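Local structure of manganese lipoxygenase (5FX8) at residues A429-Y434 with P456-A461; Q437-E442 with R450-A455. The protein oxygenates linoleic and alpha-linolenic acids at a manganese centre, giving 11S- and 13R-hydroperoxy fatty acids. All coordinates share one frame; numbering follows the deposited sequence.

Contact 1: residues A429-Y434 with P456-A461. With NAG (2-acetamido-2-deoxy-beta-D-glucopyranose), chain E.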
loop_
_atom_site.group_PDB
_atom_site.type_symbol
_atom_site.label_atom_id
_atom_site.label_comp_id
_atom_site.label_asym_id
_atom_site.label_seq_id
_atom_site.Cartn_x
_atom_site.Cartn_y
_atom_site.Cartn_z
ATOM N N ALA A 429 31.025 -20.792 9.119
ATOM C CA ALA A 429 30.477 -19.680 9.892
ATOM C C ALA A 429 28.945 -19.745 10.000
ATOM O O ALA A 429 28.389 -19.413 11.049
ATOM C CB ALA A 429 30.924 -18.345 9.301
ATOM N N LEU A 430 28.239 -20.159 8.938
ATOM C CA LEU A 430 26.788 -20.296 9.055
ATOM C C LEU A 430 26.415 -21.455 9.949
ATOM O O LEU A 430 25.428 -21.390 10.677
ATOM C CB LEU A 430 26.123 -20.510 7.698
ATOM C CG LEU A 430 25.778 -19.307 6.846
ATOM C CD1 LEU A 430 27.018 -18.879 6.058
ATOM C CD2 LEU A 430 24.656 -19.682 5.921
ATOM N N LEU A 431 27.162 -22.541 9.877
ATOM C CA LEU A 431 26.760 -23.708 10.641
ATOM C C LEU A 431 26.953 -23.484 12.123
ATOM O O LEU A 431 26.174 -24.002 12.925
ATOM C CB LEU A 431 27.528 -24.938 10.176
ATOM C CG LEU A 431 26.943 -25.563 8.918
ATOM C CD1 LEU A 431 28.042 -26.000 7.959
ATOM C CD2 LEU A 431 26.009 -26.703 9.295
ATOM N N ARG A 432 27.953 -22.692 12.489
ATOM C CA ARG A 432 28.300 -22.414 13.869
ATOM C C ARG A 432 27.632 -21.165 14.429
ATOM O O ARG A 432 27.968 -20.758 15.547
ATOM C CB ARG A 432 29.809 -22.276 14.002
ATOM C CG ARG A 432 30.538 -23.508 13.651
ATOM C CD ARG A 432 32.016 -23.346 13.830
ATOM N NE ARG A 432 32.639 -23.936 12.673
ATOM C CZ ARG A 432 33.254 -23.214 11.763
ATOM N NH1 ARG A 432 33.354 -21.910 11.959
ATOM N NH2 ARG A 432 33.789 -23.785 10.697
ATOM N N ASP A 433 26.740 -20.533 13.671
ATOM C CA ASP A 433 25.852 -19.458 14.135
ATOM C C ASP A 433 24.638 -20.128 14.776
ATOM O O ASP A 433 23.637 -20.404 14.121
ATOM C CB ASP A 433 25.460 -18.549 12.966
ATOM C CG ASP A 433 24.547 -17.397 13.359
ATOM O OD1 ASP A 433 23.966 -17.427 14.441
ATOM O OD2 ASP A 433 24.379 -16.454 12.561
ATOM N N TYR A 434 24.736 -20.406 16.078
ATOM C CA TYR A 434 23.674 -21.129 16.756
ATOM C C TYR A 434 22.383 -20.325 16.794
ATOM O O TYR A 434 21.300 -20.916 16.838
ATOM C CB TYR A 434 24.114 -21.547 18.166
ATOM C CG TYR A 434 24.539 -20.406 19.051
ATOM C CD1 TYR A 434 23.615 -19.678 19.758
ATOM C CD2 TYR A 434 25.868 -20.052 19.163
ATOM C CE1 TYR A 434 23.996 -18.661 20.533
ATOM C CE2 TYR A 434 26.248 -19.041 19.931
ATOM C CZ TYR A 434 25.321 -18.345 20.621
ATOM O OH TYR A 434 25.744 -17.306 21.404
ATOM N N PRO A 456 19.382 -28.764 9.945
ATOM C CA PRO A 456 20.274 -27.614 9.982
ATOM C C PRO A 456 20.488 -27.010 8.637
ATOM O O PRO A 456 20.474 -27.718 7.640
ATOM C CB PRO A 456 21.581 -28.207 10.482
ATOM C CG PRO A 456 21.548 -29.561 9.981
ATOM C CD PRO A 456 20.123 -30.014 10.115
ATOM N N LEU A 457 20.747 -25.717 8.630
ATOM C CA LEU A 457 20.902 -24.954 7.406
ATOM C C LEU A 457 22.383 -24.923 7.064
ATOM O O LEU A 457 23.187 -24.349 7.802
ATOM C CB LEU A 457 20.308 -23.551 7.575
ATOM C CG LEU A 457 20.316 -22.529 6.431
ATOM C CD1 LEU A 457 19.096 -21.543 6.401
ATOM C CD2 LEU A 457 21.655 -21.776 6.414
ATOM N N ARG A 458 22.742 -25.542 5.943
ATOM C CA ARG A 458 24.134 -25.812 5.635
ATOM C C ARG A 458 24.734 -24.902 4.581
ATOM O O ARG A 458 25.960 -24.766 4.546
ATOM C CB ARG A 458 24.293 -27.259 5.174
ATOM C CG ARG A 458 23.289 -28.201 5.787
ATOM C CD ARG A 458 23.785 -29.628 5.744
ATOM N NE ARG A 458 24.800 -29.878 6.765
ATOM C CZ ARG A 458 24.632 -30.701 7.789
ATOM N NH1 ARG A 458 23.492 -31.360 7.918
ATOM N NH2 ARG A 458 25.602 -30.874 8.672
ATOM N N ARG A 459 23.924 -24.268 3.735
ATOM C CA ARG A 459 24.425 -23.538 2.577
ATOM C C ARG A 459 23.981 -22.082 2.615
ATOM O O ARG A 459 22.805 -21.808 2.824
ATOM C CB ARG A 459 23.932 -24.208 1.290
ATOM C CG ARG A 459 24.373 -25.675 1.151
ATOM C CD ARG A 459 23.859 -26.345 -0.137
ATOM N NE ARG A 459 22.416 -26.568 -0.081
ATOM C CZ ARG A 459 21.510 -25.831 -0.719
ATOM N NH1 ARG A 459 21.877 -24.817 -1.494
ATOM N NH2 ARG A 459 20.223 -26.114 -0.578
ATOM N N ARG A 460 24.918 -21.154 2.388
ATOM C CA ARG A 460 24.566 -19.744 2.225
ATOM C C ARG A 460 23.389 -19.536 1.278
ATOM O O ARG A 460 22.553 -18.663 1.513
ATOM C CB ARG A 460 25.745 -18.954 1.684
ATOM C CG ARG A 460 26.910 -18.930 2.558
ATOM C CD ARG A 460 28.107 -18.458 1.816
ATOM N NE ARG A 460 29.229 -18.351 2.723
ATOM C CZ ARG A 460 29.820 -17.200 2.987
ATOM N NH1 ARG A 460 29.387 -16.114 2.370
ATOM N NH2 ARG A 460 30.829 -17.132 3.842
ATOM N N ALA A 461 23.341 -20.276 0.167
ATOM C CA ALA A 461 22.257 -20.081 -0.785
ATOM C C ALA A 461 20.893 -20.213 -0.126
ATOM O O ALA A 461 19.929 -19.596 -0.580
ATOM C CB ALA A 461 22.376 -21.074 -1.936
HETATM C C1 NAG E . 24.811 -19.531 24.178
HETATM C C2 NAG E . 25.950 -20.283 24.878
HETATM C C3 NAG E . 26.467 -21.422 23.996
HETATM C C4 NAG E . 25.319 -22.295 23.517
HETATM C C5 NAG E . 24.279 -21.419 22.845
HETATM C C6 NAG E . 23.071 -22.175 22.379
HETATM C C7 NAG E . 27.409 -19.054 26.440
HETATM C C8 NAG E . 28.589 -18.127 26.553
HETATM N N2 NAG E . 27.041 -19.378 25.198
HETATM O O3 NAG E . 27.450 -22.184 24.694
HETATM O O4 NAG E . 25.778 -23.250 22.569
HETATM O O5 NAG E . 23.817 -20.441 23.777
HETATM O O6 NAG E . 22.420 -22.770 23.487
HETATM O O7 NAG E . 26.822 -19.480 27.419
#

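Contact 2: residues Q437-E442 with R450-A455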
loop_
_atom_site.group_PDB
_atom_site.type_symbol
_atom_site.label_atom_id
_atom_site.label_comp_id
_atom_site.label_asym_id
_atom_site.label_seq_id
_atom_site.Cartn_x
_atom_site.Cartn_y
_atom_site.Cartn_z
ATOM N N GLN A 437 20.742 -21.137 13.371
ATOM C CA GLN A 437 20.256 -22.509 13.417
ATOM C C GLN A 437 19.073 -22.645 14.356
ATOM O O GLN A 437 18.157 -23.428 14.100
ATOM C CB GLN A 437 21.382 -23.451 13.838
ATOM C CG GLN A 437 22.593 -23.502 12.903
ATOM C CD GLN A 437 22.301 -23.678 11.390
ATOM O OE1 GLN A 437 21.430 -24.428 10.971
ATOM N NE2 GLN A 437 23.083 -23.008 10.581
ATOM N N ASN A 438 19.063 -21.883 15.444
ATOM C CA ASN A 438 17.893 -21.881 16.312
ATOM C C ASN A 438 16.697 -21.287 15.607
ATOM O O ASN A 438 15.594 -21.803 15.729
ATOM C CB ASN A 438 18.165 -21.115 17.595
ATOM C CG ASN A 438 18.994 -21.892 18.537
ATOM O OD1 ASN A 438 19.211 -23.070 18.326
ATOM N ND2 ASN A 438 19.483 -21.247 19.578
ATOM N N TRP A 439 16.889 -20.190 14.885
ATOM C CA TRP A 439 15.803 -19.638 14.088
ATOM C C TRP A 439 15.192 -20.695 13.185
ATOM O O TRP A 439 13.971 -20.774 13.056
ATOM C CB TRP A 439 16.321 -18.466 13.269
ATOM C CG TRP A 439 15.369 -17.868 12.358
ATOM C CD1 TRP A 439 14.027 -17.801 12.510
ATOM C CD2 TRP A 439 15.667 -17.229 11.121
ATOM N NE1 TRP A 439 13.461 -17.146 11.452
ATOM C CE2 TRP A 439 14.446 -16.788 10.576
ATOM C CE3 TRP A 439 16.844 -16.980 10.420
ATOM C CZ2 TRP A 439 14.369 -16.110 9.360
ATOM C CZ3 TRP A 439 16.766 -16.315 9.215
ATOM C CH2 TRP A 439 15.535 -15.890 8.693
ATOM N N ILE A 440 16.019 -21.516 12.549
ATOM C CA ILE A 440 15.462 -22.483 11.610
ATOM C C ILE A 440 14.707 -23.571 12.356
ATOM O O ILE A 440 13.602 -23.964 11.967
ATOM C CB ILE A 440 16.564 -23.066 10.721
ATOM C CG1 ILE A 440 17.361 -21.939 10.084
ATOM C CG2 ILE A 440 15.965 -23.953 9.670
ATOM C CD1 ILE A 440 16.551 -21.062 9.235
ATOM N N ALA A 441 15.288 -24.065 13.442
ATOM C CA ALA A 441 14.607 -25.072 14.244
ATOM C C ALA A 441 13.295 -24.531 14.826
ATOM O O ALA A 441 12.277 -25.223 14.852
ATOM C CB ALA A 441 15.559 -25.551 15.337
ATOM N N GLU A 442 13.311 -23.289 15.288
ATOM C CA GLU A 442 12.139 -22.635 15.850
ATOM C C GLU A 442 11.055 -22.463 14.800
ATOM O O GLU A 442 9.864 -22.631 15.087
ATOM C CB GLU A 442 12.559 -21.281 16.425
ATOM C CG GLU A 442 11.472 -20.390 16.964
ATOM C CD GLU A 442 11.209 -20.586 18.446
ATOM O OE1 GLU A 442 12.094 -21.131 19.140
ATOM O OE2 GLU A 442 10.121 -20.167 18.926
ATOM N N ARG A 450 5.113 -23.504 7.641
ATOM C CA ARG A 450 5.046 -24.483 6.560
ATOM C C ARG A 450 6.116 -24.261 5.503
ATOM O O ARG A 450 6.322 -23.140 5.039
ATOM C CB ARG A 450 3.689 -24.434 5.858
ATOM C CG ARG A 450 2.703 -25.405 6.389
ATOM C CD ARG A 450 1.471 -25.474 5.555
ATOM N NE ARG A 450 0.329 -25.749 6.415
ATOM C CZ ARG A 450 -0.904 -25.431 6.089
ATOM N NH1 ARG A 450 -1.125 -24.833 4.933
ATOM N NH2 ARG A 450 -1.908 -25.696 6.910
ATOM N N ASP A 451 6.736 -25.365 5.077
ATOM C CA ASP A 451 7.622 -25.394 3.919
ATOM C C ASP A 451 8.775 -24.398 4.072
ATOM O O ASP A 451 9.088 -23.607 3.179
ATOM C CB ASP A 451 6.832 -25.148 2.633
ATOM C CG ASP A 451 7.450 -25.823 1.442
ATOM O OD1 ASP A 451 8.565 -26.389 1.571
ATOM O OD2 ASP A 451 6.830 -25.765 0.370
ATOM N N PHE A 452 9.335 -24.430 5.123
ATOM C CA PHE A 452 10.513 -23.683 5.450
ATOM C C PHE A 452 11.719 -24.595 5.352
ATOM O O PHE A 452 11.621 -25.784 5.656
ATOM C CB PHE A 452 10.401 -23.120 6.868
ATOM C CG PHE A 452 11.233 -21.906 7.111
ATOM C CD1 PHE A 452 10.961 -20.735 6.451
ATOM C CD2 PHE A 452 12.279 -21.932 8.012
ATOM C CE1 PHE A 452 11.720 -19.624 6.678
ATOM C CE2 PHE A 452 13.041 -20.811 8.250
ATOM C CZ PHE A 452 12.765 -19.661 7.581
ATOM N N PRO A 453 12.862 -24.076 4.923
ATOM C CA PRO A 453 14.057 -24.922 4.816
ATOM C C PRO A 453 14.350 -25.637 6.122
ATOM O O PRO A 453 14.357 -25.042 7.191
ATOM C CB PRO A 453 15.160 -23.929 4.454
ATOM C CG PRO A 453 14.625 -22.616 4.841
ATOM C CD PRO A 453 13.167 -22.671 4.637
ATOM N N ALA A 454 14.557 -26.931 6.029
ATOM C CA ALA A 454 14.762 -27.760 7.201
ATOM C C ALA A 454 16.065 -27.413 7.905
ATOM O O ALA A 454 17.017 -26.929 7.293
ATOM C CB ALA A 454 14.782 -29.217 6.792
ATOM N N ALA A 455 16.110 -27.678 9.203
ATOM C CA ALA A 455 17.340 -27.476 9.951
ATOM C C ALA A 455 18.052 -28.776 9.891
ATOM O O ALA A 455 17.399 -29.795 9.777
ATOM C CB ALA A 455 17.073 -27.102 11.344
#

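Contact 1: residues A429-Y434 with P456-A461
L430 meets L457 and R460 with both of its methyl groups, a clear case of one branched side chain serving two neighbours. Its CB points toward 456-461, and with CG beside the backbone N (chi1 -85°) the two methyls meet different residues. L430 CD1 rests on CG of R460 at 3.5 Å, where the extended arginine chain crosses the leucine at about a right angle, while L430 CD2 reaches CD2 of L457 at 3.7 Å. L430 CD1 also lies obliquely by the guanidinium of R460, whose NE and NH1 form salt bridges to D427 and D417. Next along, L431 takes the more exposed flank, its CD2 lying 4.0 Å from O of L457. The same methyl makes a van der Waals contact oblique to the guanidinium of R458. D433 then takes the N-cap position of helix 434-444, its OD1 accepting the N-H of L436. At Y434 the partner is a sugar, with NAG C5 3.5 Å above one ring face, toward the rim, beside the glycosylated N60. The whole joins this cap to leucine packing at the start of helix 460-481, the long lipoxygenase helix that carries the manganese ligand H478 farther along, with the ligand N482 just past its end.

Contact 2: residues Q437-E442 with R450-A455
I440 faces the returning chain at A455, P453 and F452, and its branches divide these three partners between them. At the root, I440 CB stands 4.1 Å from the CB of A455. The shorter branch, CG2, is anti to the backbone N; it packs on that same methyl, with I440 CG2 to A455 CB at 3.7 Å, and also lies against the carbonyl O of P453. That oxygen is not left to hydrocarbon alone, since ND2 of N444 donates to it and to the O of I440, tying the end of the helix to the loop by one amide. The longer branch leads through CG1, beside the backbone N at a chi1 of -52°, to CD1. There I440 CD1 approaches CE2 of F452 at 3.7 Å, meeting the phenyl ring obliquely as the two side chains cross at about a right angle. The example is one of a helix followed by an extended return: the residues from F452 to A455 run back along helix 434-444 before helix 460-481 begins, within the largely helical lipoxygenase domain. F452 gathers further neighbours. CZ2 of W439 lies 4.3 Å from its CZ, at the ring edge and near the ring plane, and F369 joins it in an edge-to-face pair. The indole itself is fixed at its polar corner, NE1 donating to the carbonyl O of V300 on helix 268-305, while L463 and V466 of helix 460-481 also touch W439.

How the contacts relate
Contact 2 is nested within the chain loop that contact 1 closes, and their centres lie 11 Å apart. Both are partly buried and have no hydrogen bond between their own paired segments; the polar tie runs between them instead. The amide of Q437 probably bonds with OE1 to N of L457 (2.8 Å) and with NE2 to O of L430 (2.9 Å), bridging both halves of contact 1 from helix 434-444. Contact 1 lies farther from the chain centre, about 31 Å against 25 Å between centres, and mixes leucines with arginine chains and a nearby glycan. Contact 2 is aliphatic and aromatic, with W439 and F452 both touching helix 268-305.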